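Local structure of PKS_KS domain-containing protein (Photorhabdus luminescens subsp. laumondii, 6SMO) at residues S354-P359 / C404-I409; G265-E270 / E378-C383; A290-A295 / I312-K317. The protein probably acts as a 3-oxoacyl-[acyl-carrier-protein] synthase that joins acyl units by carbon-carbon bond formation, and holds a pentaoxo-dodecanal in its pocket. All coordinates share one frame; numbering follows the deposited sequence.

In the fold
Contact 2 lies deepest in the fold, and all its touching residues are buried. Contact 3 is also largely buried but lies further from the centre of the chain. Both place a helix on the same mixed sheet: contact 2 uses strand 263-271, and contact 3 uses strand 284-293. Contact 1 is partly buried and joins two loops at the periphery. The chemistry follows these places. Contacts 2 and 3 are mainly apolar, with methyl groups meeting and one sulfur in contact 2. Contact 1 mixes apolar packing with carbonyl and carboxylate oxygens. The centres lie about 20 to 24 Å apart, and none of the contacts touch.

Contact 1: S354-P359 / C404-I409; sequences SAFGIP and CDLDYI
Two peripheral loops of the ketosynthase fold meet where Phe356 and Ala355 close round Leu406. Leu406 CD2 sits over one face of the Phe356 ring, displaced toward the rim. It is 4.1 Å from Phe356 CD1. The same methyl also reaches the Ala355 CB atom, at 3.9 Å. The two larger side chains cross at about a right angle.

Asp405 meets the ring at its edge. Asp405 OD2 lies in the ring plane, 3.7 Å from Phe356 CE1, with the carboxylate turned almost perpendicular to the ring (88°). Asp405 O is also at this edge. The other carboxylate oxygen, OD1, forms a salt bridge with Lys348 of helix 337-350.

In the fold, 354-359 leads from that helix into strand 360-361. The facing loop precedes strand 414-415 and is tied to strand 360-361 by a backbone bond between Asp407 and Ile360.

Asp407 makes an Asx turn. Its CG lies opposite the backbone N (chi1 -177°), which carries OD1 to the N-H of Ile409 at 3.1 Å. That donor approaches the anti side of the carboxylate, 32° out of its plane. Asp407 CB packs against the carbonyl oxygens of Phe356 and Ile358. At the end of this turn, Ile409 CD1 rests on Pro359 CB at 3.5 Å, and the Ile409 side chain also touches Asn361.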
loop_
_atom_site.group_PDB
_atom_site.type_symbol
_atom_site.label_atom_id
_atom_site.label_comp_id
_atom_site.label_asym_id
_atom_site.label_seq_id
_atom_site.Cartn_x
_atom_site.Cartn_y
_atom_site.Cartn_z
ATOM N N SER B 354 18.093 23.788 -16.560
ATOM C CA SER B 354 17.313 23.307 -17.732
ATOM C C SER B 354 15.858 23.003 -17.341
ATOM O O SER B 354 15.074 22.657 -18.246
ATOM C CB SER B 354 17.968 22.095 -18.342
ATOM O OG SER B 354 19.337 22.347 -18.632
ATOM N N ALA B 355 15.514 23.128 -16.054
ATOM C CA ALA B 355 14.201 22.749 -15.477
ATOM C C ALA B 355 13.106 23.738 -15.900
ATOM O O ALA B 355 11.937 23.311 -15.995
ATOM C CB ALA B 355 14.308 22.672 -13.973
ATOM N N PHE B 356 13.466 25.004 -16.137
ATOM C CA PHE B 356 12.524 26.140 -16.334
ATOM C C PHE B 356 11.739 25.978 -17.643
ATOM O O PHE B 356 10.534 26.301 -17.651
ATOM C CB PHE B 356 13.277 27.473 -16.284
ATOM C CG PHE B 356 13.718 27.877 -14.900
ATOM C CD1 PHE B 356 12.853 28.547 -14.048
ATOM C CD2 PHE B 356 14.993 27.579 -14.443
ATOM C CE1 PHE B 356 13.256 28.916 -12.773
ATOM C CE2 PHE B 356 15.394 27.947 -13.168
ATOM C CZ PHE B 356 14.525 28.615 -12.335
ATOM N N GLY B 357 12.392 25.496 -18.705
ATOM C CA GLY B 357 11.789 25.326 -20.043
ATOM C C GLY B 357 10.726 24.240 -20.079
ATOM O O GLY B 357 9.774 24.380 -20.871
ATOM N N ILE B 358 10.878 23.200 -19.252
ATOM C CA ILE B 358 10.097 21.929 -19.325
ATOM C C ILE B 358 8.664 22.180 -18.857
ATOM O O ILE B 358 8.452 22.613 -17.726
ATOM C CB ILE B 358 10.785 20.820 -18.502
ATOM C CG1 ILE B 358 12.174 20.491 -19.059
ATOM C CG2 ILE B 358 9.906 19.580 -18.418
ATOM C CD1 ILE B 358 13.063 19.738 -18.097
ATOM N N PRO B 359 7.644 21.920 -19.708
ATOM C CA PRO B 359 6.247 21.934 -19.269
ATOM C C PRO B 359 5.966 20.869 -18.196
ATOM O O PRO B 359 6.253 19.708 -18.432
ATOM C CB PRO B 359 5.445 21.642 -20.551
ATOM C CG PRO B 359 6.392 21.992 -21.680
ATOM C CD PRO B 359 7.767 21.651 -21.149
ATOM N N CYS B 404 7.352 28.347 -6.272
ATOM C CA CYS B 404 6.992 27.534 -7.467
ATOM C C CYS B 404 7.055 28.421 -8.717
ATOM O O CYS B 404 6.026 29.047 -9.048
ATOM C CB CYS B 404 5.601 26.925 -7.317
ATOM S SG CYS B 404 5.436 25.831 -5.882
ATOM N N ASP B 405 8.216 28.470 -9.382
ATOM C CA ASP B 405 8.502 29.408 -10.504
ATOM C C ASP B 405 8.961 28.630 -11.747
ATOM O O ASP B 405 9.810 29.161 -12.490
ATOM C CB ASP B 405 9.526 30.467 -10.081
ATOM C CG ASP B 405 10.880 29.904 -9.675
ATOM O OD1 ASP B 405 10.919 28.751 -9.200
ATOM O OD2 ASP B 405 11.884 30.625 -9.838
ATOM N N LEU B 406 8.408 27.433 -11.974
ATOM C CA LEU B 406 8.612 26.632 -13.213
ATOM C C LEU B 406 7.404 26.835 -14.136
ATOM O O LEU B 406 6.428 27.476 -13.702
ATOM C CB LEU B 406 8.785 25.153 -12.849
ATOM C CG LEU B 406 10.012 24.813 -12.003
ATOM C CD1 LEU B 406 9.879 23.428 -11.386
ATOM C CD2 LEU B 406 11.288 24.907 -12.826
ATOM N N ASP B 407 7.477 26.312 -15.365
ATOM C CA ASP B 407 6.368 26.338 -16.358
ATOM C C ASP B 407 5.350 25.261 -15.966
ATOM O O ASP B 407 5.699 24.068 -16.050
ATOM C CB ASP B 407 6.898 26.135 -17.781
ATOM C CG ASP B 407 5.843 26.230 -18.873
ATOM O OD1 ASP B 407 4.662 26.464 -18.539
ATOM O OD2 ASP B 407 6.212 26.071 -20.054
ATOM N N TYR B 408 4.145 25.669 -15.551
ATOM C CA TYR B 408 3.068 24.771 -15.054
ATOM C C TYR B 408 1.898 24.714 -16.047
ATOM O O TYR B 408 0.874 24.084 -15.708
ATOM C CB TYR B 408 2.607 25.207 -13.662
ATOM C CG TYR B 408 3.698 25.175 -12.623
ATOM C CD1 TYR B 408 4.349 23.992 -12.308
ATOM C CD2 TYR B 408 4.091 26.327 -11.960
ATOM C CE1 TYR B 408 5.362 23.954 -11.362
ATOM C CE2 TYR B 408 5.098 26.305 -11.011
ATOM C CZ TYR B 408 5.736 25.115 -10.708
ATOM O OH TYR B 408 6.730 25.088 -9.774
ATOM N N ILE B 409 2.046 25.326 -17.229
ATOM C CA ILE B 409 1.048 25.278 -18.341
ATOM C C ILE B 409 -0.307 25.730 -17.798
ATOM O O ILE B 409 -1.256 24.948 -17.758
ATOM C CB ILE B 409 0.978 23.861 -18.951
ATOM C CG1 ILE B 409 2.365 23.228 -19.106
ATOM C CG2 ILE B 409 0.220 23.871 -20.270
ATOM C CD1 ILE B 409 2.376 21.745 -18.836
#

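Contact 2: G265-E270 / E378-C383; sequences GILILE and ESVALC
Strand 265-270 and helix 378-383 approach to 7.9 Å between axes at an angle of 50°, with Gly265 closest to Val380 along the backbones. Leu267 is the main strand side chain in the interface. Its CB points toward the helix, and its two methyls take different partners. CD1 touches Val380 CG2 at 3.7 Å and Ser379 CB at 4.0 Å. CD2 meets Cys383 SG at 3.6 Å and also nears the carbonyl oxygen of Ser379. The leucine therefore spans one turn of the helix, with Ser379 and Cys383 on the same side. The Leu267 and Val380 side chains approach each other at a slant.

Val380 CG2 also faces the strand backbone. It lies 4.2 Å from Gly265 CA and near Ile266 O. Glycine brings no side chain to this spot, so the Val380 methyl lies over the main chain there. Val380 CG1 is opposite the backbone N (chi1 166°), and this sets CG2 on the strand side.

Helix 372-388 belongs to the central helical layer of the thiolase fold. It also touches strand 431-438 and packs beside helix 193-206. On the other face of strand 263-271, Ile266 and Ile268 meet helix 95-111.

The hydroxyl of Ser379 bonds to Asn375 O within its own helix. Its polar need is thus met locally, and the union of strand and helix rests on apolar methyl and sulfur packing.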
loop_
_atom_site.group_PDB
_atom_site.type_symbol
_atom_site.label_atom_id
_atom_site.label_comp_id
_atom_site.label_asym_id
_atom_site.label_seq_id
_atom_site.Cartn_x
_atom_site.Cartn_y
_atom_site.Cartn_z
ATOM N N GLY B 265 -7.946 3.899 -13.006
ATOM C CA GLY B 265 -7.131 3.840 -14.235
ATOM C C GLY B 265 -6.578 2.442 -14.438
ATOM O O GLY B 265 -6.092 1.859 -13.451
ATOM N N ILE B 266 -6.677 1.907 -15.660
ATOM C CA ILE B 266 -6.158 0.558 -16.036
ATOM C C ILE B 266 -5.351 0.692 -17.331
ATOM O O ILE B 266 -5.911 1.189 -18.328
ATOM C CB ILE B 266 -7.303 -0.469 -16.173
ATOM C CG1 ILE B 266 -8.068 -0.664 -14.860
ATOM C CG2 ILE B 266 -6.782 -1.793 -16.718
ATOM C CD1 ILE B 266 -7.269 -1.321 -13.754
ATOM N N LEU B 267 -4.084 0.267 -17.297
ATOM C CA LEU B 267 -3.170 0.206 -18.468
ATOM C C LEU B 267 -2.877 -1.263 -18.788
ATOM O O LEU B 267 -2.468 -1.995 -17.864
ATOM C CB LEU B 267 -1.873 0.958 -18.144
ATOM C CG LEU B 267 -1.976 2.481 -18.079
ATOM C CD1 LEU B 267 -2.490 2.944 -16.723
ATOM C CD2 LEU B 267 -0.630 3.123 -18.377
ATOM N N ILE B 268 -3.083 -1.675 -20.043
ATOM C CA ILE B 268 -2.665 -3.012 -20.560
ATOM C C ILE B 268 -1.197 -2.908 -20.987
ATOM O O ILE B 268 -0.938 -2.438 -22.113
ATOM C CB ILE B 268 -3.572 -3.489 -21.715
ATOM C CG1 ILE B 268 -5.055 -3.471 -21.333
ATOM C CG2 ILE B 268 -3.138 -4.863 -22.209
ATOM C CD1 ILE B 268 -5.410 -4.320 -20.129
ATOM N N LEU B 269 -0.280 -3.309 -20.101
ATOM C CA LEU B 269 1.178 -3.397 -20.382
ATOM C C LEU B 269 1.471 -4.773 -20.989
ATOM O O LEU B 269 0.887 -5.762 -20.507
ATOM C CB LEU B 269 1.972 -3.199 -19.085
ATOM C CG LEU B 269 1.572 -2.007 -18.217
ATOM C CD1 LEU B 269 2.493 -1.891 -17.013
ATOM C CD2 LEU B 269 1.578 -0.712 -19.013
ATOM N N GLU B 270 2.329 -4.834 -22.011
ATOM C CA GLU B 270 2.812 -6.115 -22.591
ATOM C C GLU B 270 4.176 -5.913 -23.259
ATOM O O GLU B 270 4.599 -4.751 -23.426
ATOM C CB GLU B 270 1.780 -6.707 -23.554
ATOM C CG GLU B 270 1.347 -5.780 -24.676
ATOM C CD GLU B 270 0.323 -6.406 -25.610
ATOM O OE1 GLU B 270 0.702 -7.306 -26.385
ATOM O OE2 GLU B 270 -0.855 -6.003 -25.549
ATOM N N GLU B 378 -3.770 9.546 -14.172
ATOM C CA GLU B 378 -2.729 10.459 -14.724
ATOM C C GLU B 378 -1.813 9.684 -15.679
ATOM O O GLU B 378 -1.340 10.294 -16.655
ATOM C CB GLU B 378 -1.914 11.099 -13.598
ATOM C CG GLU B 378 -2.660 12.182 -12.844
ATOM C CD GLU B 378 -2.039 12.571 -11.513
ATOM O OE1 GLU B 378 -0.795 12.658 -11.442
ATOM O OE2 GLU B 378 -2.801 12.781 -10.545
ATOM N N SER B 379 -1.561 8.400 -15.398
ATOM C CA SER B 379 -0.764 7.478 -16.252
ATOM C C SER B 379 -1.512 7.193 -17.562
ATOM O O SER B 379 -0.839 7.080 -18.605
ATOM C CB SER B 379 -0.418 6.198 -15.526
ATOM O OG SER B 379 0.684 6.395 -14.651
ATOM N N VAL B 380 -2.844 7.072 -17.508
ATOM C CA VAL B 380 -3.721 6.921 -18.711
ATOM C C VAL B 380 -3.655 8.222 -19.520
ATOM O O VAL B 380 -3.472 8.142 -20.751
ATOM C CB VAL B 380 -5.172 6.559 -18.330
ATOM C CG1 VAL B 380 -6.132 6.732 -19.498
ATOM C CG2 VAL B 380 -5.272 5.148 -17.770
ATOM N N ALA B 381 -3.800 9.368 -18.846
ATOM C CA ALA B 381 -3.737 10.727 -19.436
ATOM C C ALA B 381 -2.362 10.954 -20.075
ATOM O O ALA B 381 -2.309 11.531 -21.178
ATOM C CB ALA B 381 -4.026 11.764 -18.378
ATOM N N LEU B 382 -1.296 10.513 -19.398
ATOM C CA LEU B 382 0.116 10.637 -19.853
ATOM C C LEU B 382 0.303 9.887 -21.178
ATOM O O LEU B 382 0.970 10.438 -22.078
ATOM C CB LEU B 382 1.040 10.084 -18.763
ATOM C CG LEU B 382 2.520 9.972 -19.129
ATOM C CD1 LEU B 382 3.063 11.292 -19.650
ATOM C CD2 LEU B 382 3.335 9.509 -17.932
ATOM N N CYS B 383 -0.255 8.677 -21.287
ATOM C CA CYS B 383 -0.175 7.809 -22.495
ATOM C C CYS B 383 -0.884 8.490 -23.673
ATOM O O CYS B 383 -0.333 8.446 -24.789
ATOM C CB CYS B 383 -0.768 6.432 -22.226
ATOM S SG CYS B 383 0.204 5.459 -21.044
#

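Contact 3: A290-A295 / I312-K317; sequences ASVNNA and IDMALK
Ala290 CB lies against the helix backbone at Ala315, 3.4 Å from its N atom. The same methyl lies 3.8 Å from Ala315 CB and 3.8 Å from Met314 CB. It sits between the two helix residues, and the CA atoms of Ala290 and Ala315 come within 4.6 Å. Small side chains on both sides permit this close approach.

The contact is the strand-to-helix half of a beta-alpha-beta crossover. Strand 284-293 leads to helix 306-319, which leads on to strand 326-330, parallel to the first in the same sheet. Strand and helix run nearly antiparallel here, at 154°, with axes 7.2 Å apart. Ala315 also packs on Val434 and Val436 of strand 431-438.

Ser291 points away from the helix, and its OG bonds to His432 O, to Ser433 OG and to Lys153 NZ of the chain of Ketoacyl_synth_N domain-containing protein. Asn293 ND2 bonds to Ser152 and Phe148 of that partner chain, so one face of the strand receives the helix while polar groups beyond it join the subunit interface.

On the helix, Lys317 NZ makes a salt bridge to Asp313 OD1, one turn earlier, with weak hydrogen bonds.

The far end of Met314 reaches further along the strand. Its chain bends at chi3 (-63°), and the terminal CE lies beside Val292 CG1.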
loop_
_atom_site.group_PDB
_atom_site.type_symbol
_atom_site.label_atom_id
_atom_site.label_comp_id
_atom_site.label_asym_id
_atom_site.label_seq_id
_atom_site.Cartn_x
_atom_site.Cartn_y
_atom_site.Cartn_z
ATOM N N ALA B 290 11.349 3.425 -10.431
ATOM C CA ALA B 290 12.129 3.529 -9.174
ATOM C C ALA B 290 11.210 4.011 -8.048
ATOM O O ALA B 290 10.225 4.717 -8.346
ATOM C CB ALA B 290 13.304 4.456 -9.366
ATOM N N SER B 291 11.523 3.635 -6.804
ATOM C CA SER B 291 10.760 4.003 -5.584
ATOM C C SER B 291 11.708 4.093 -4.383
ATOM O O SER B 291 12.599 3.229 -4.265
ATOM C CB SER B 291 9.644 3.026 -5.333
ATOM O OG SER B 291 8.771 3.505 -4.320
ATOM N N VAL B 292 11.513 5.107 -3.533
ATOM C CA VAL B 292 12.350 5.384 -2.327
ATOM C C VAL B 292 11.430 5.743 -1.156
ATOM O O VAL B 292 10.203 5.835 -1.369
ATOM C CB VAL B 292 13.367 6.512 -2.596
ATOM C CG1 VAL B 292 14.328 6.155 -3.718
ATOM C CG2 VAL B 292 12.683 7.841 -2.881
ATOM N N ASN B 293 12.018 5.938 0.028
ATOM C CA ASN B 293 11.339 6.459 1.244
ATOM C C ASN B 293 11.973 7.804 1.619
ATOM O O ASN B 293 13.173 7.995 1.332
ATOM C CB ASN B 293 11.410 5.471 2.412
ATOM C CG ASN B 293 10.828 4.114 2.085
ATOM O OD1 ASN B 293 9.769 4.018 1.467
ATOM N ND2 ASN B 293 11.505 3.057 2.503
ATOM N N ASN B 294 11.189 8.694 2.233
ATOM C CA ASN B 294 11.642 10.017 2.741
ATOM C C ASN B 294 12.514 9.815 3.984
ATOM O O ASN B 294 13.580 10.457 4.063
ATOM C CB ASN B 294 10.469 10.938 3.089
ATOM C CG ASN B 294 9.940 11.711 1.901
ATOM O OD1 ASN B 294 10.711 12.319 1.161
ATOM N ND2 ASN B 294 8.629 11.715 1.725
ATOM N N ALA B 295 12.059 8.963 4.910
ATOM C CA ALA B 295 12.612 8.790 6.274
ATOM C C ALA B 295 12.561 10.138 7.007
ATOM O O ALA B 295 13.539 10.477 7.704
ATOM C CB ALA B 295 14.014 8.232 6.205
ATOM N N ILE B 312 13.819 10.170 -9.035
ATOM C CA ILE B 312 13.830 10.572 -10.476
ATOM C C ILE B 312 15.139 10.082 -11.110
ATOM O O ILE B 312 15.086 9.560 -12.241
ATOM C CB ILE B 312 13.656 12.098 -10.639
ATOM C CG1 ILE B 312 12.287 12.580 -10.149
ATOM C CG2 ILE B 312 13.903 12.521 -12.080
ATOM C CD1 ILE B 312 12.240 14.052 -9.805
ATOM N N ASP B 313 16.260 10.255 -10.402
ATOM C CA ASP B 313 17.627 9.904 -10.873
ATOM C C ASP B 313 17.723 8.388 -11.089
ATOM O O ASP B 313 18.281 7.979 -12.128
ATOM C CB ASP B 313 18.694 10.390 -9.887
ATOM C CG ASP B 313 20.107 10.345 -10.443
ATOM O OD1 ASP B 313 20.335 10.950 -11.509
ATOM O OD2 ASP B 313 20.966 9.699 -9.809
ATOM N N MET B 314 17.201 7.592 -10.149
ATOM C CA MET B 314 17.277 6.105 -10.178
ATOM C C MET B 314 16.328 5.551 -11.250
ATOM O O MET B 314 16.657 4.497 -11.826
ATOM C CB MET B 314 16.930 5.497 -8.815
ATOM C CG MET B 314 18.022 5.694 -7.777
ATOM S SD MET B 314 18.067 4.379 -6.533
ATOM C CE MET B 314 16.460 4.591 -5.768
ATOM N N ALA B 315 15.206 6.232 -11.503
ATOM C CA ALA B 315 14.216 5.874 -12.547
ATOM C C ALA B 315 14.842 6.035 -13.940
ATOM O O ALA B 315 14.551 5.198 -14.817
ATOM C CB ALA B 315 12.975 6.721 -12.399
ATOM N N LEU B 316 15.667 7.072 -14.132
ATOM C CA LEU B 316 16.349 7.375 -15.422
ATOM C C LEU B 316 17.487 6.375 -15.659
ATOM O O LEU B 316 17.663 5.960 -16.821
ATOM C CB LEU B 316 16.864 8.818 -15.398
ATOM C CG LEU B 316 15.796 9.894 -15.588
ATOM C CD1 LEU B 316 16.280 11.243 -15.080
ATOM C CD2 LEU B 316 15.377 9.994 -17.047
ATOM N N LYS B 317 18.231 6.011 -14.607
ATOM C CA LYS B 317 19.290 4.962 -14.648
ATOM C C LYS B 317 18.652 3.605 -14.974
ATOM O O LYS B 317 19.282 2.823 -15.712
ATOM C CB LYS B 317 20.058 4.884 -13.322
ATOM C CG LYS B 317 21.431 5.545 -13.322
ATOM C CD LYS B 317 21.393 7.051 -13.177
ATOM C CE LYS B 317 22.775 7.666 -13.106
ATOM N NZ LYS B 317 22.722 9.081 -12.670
#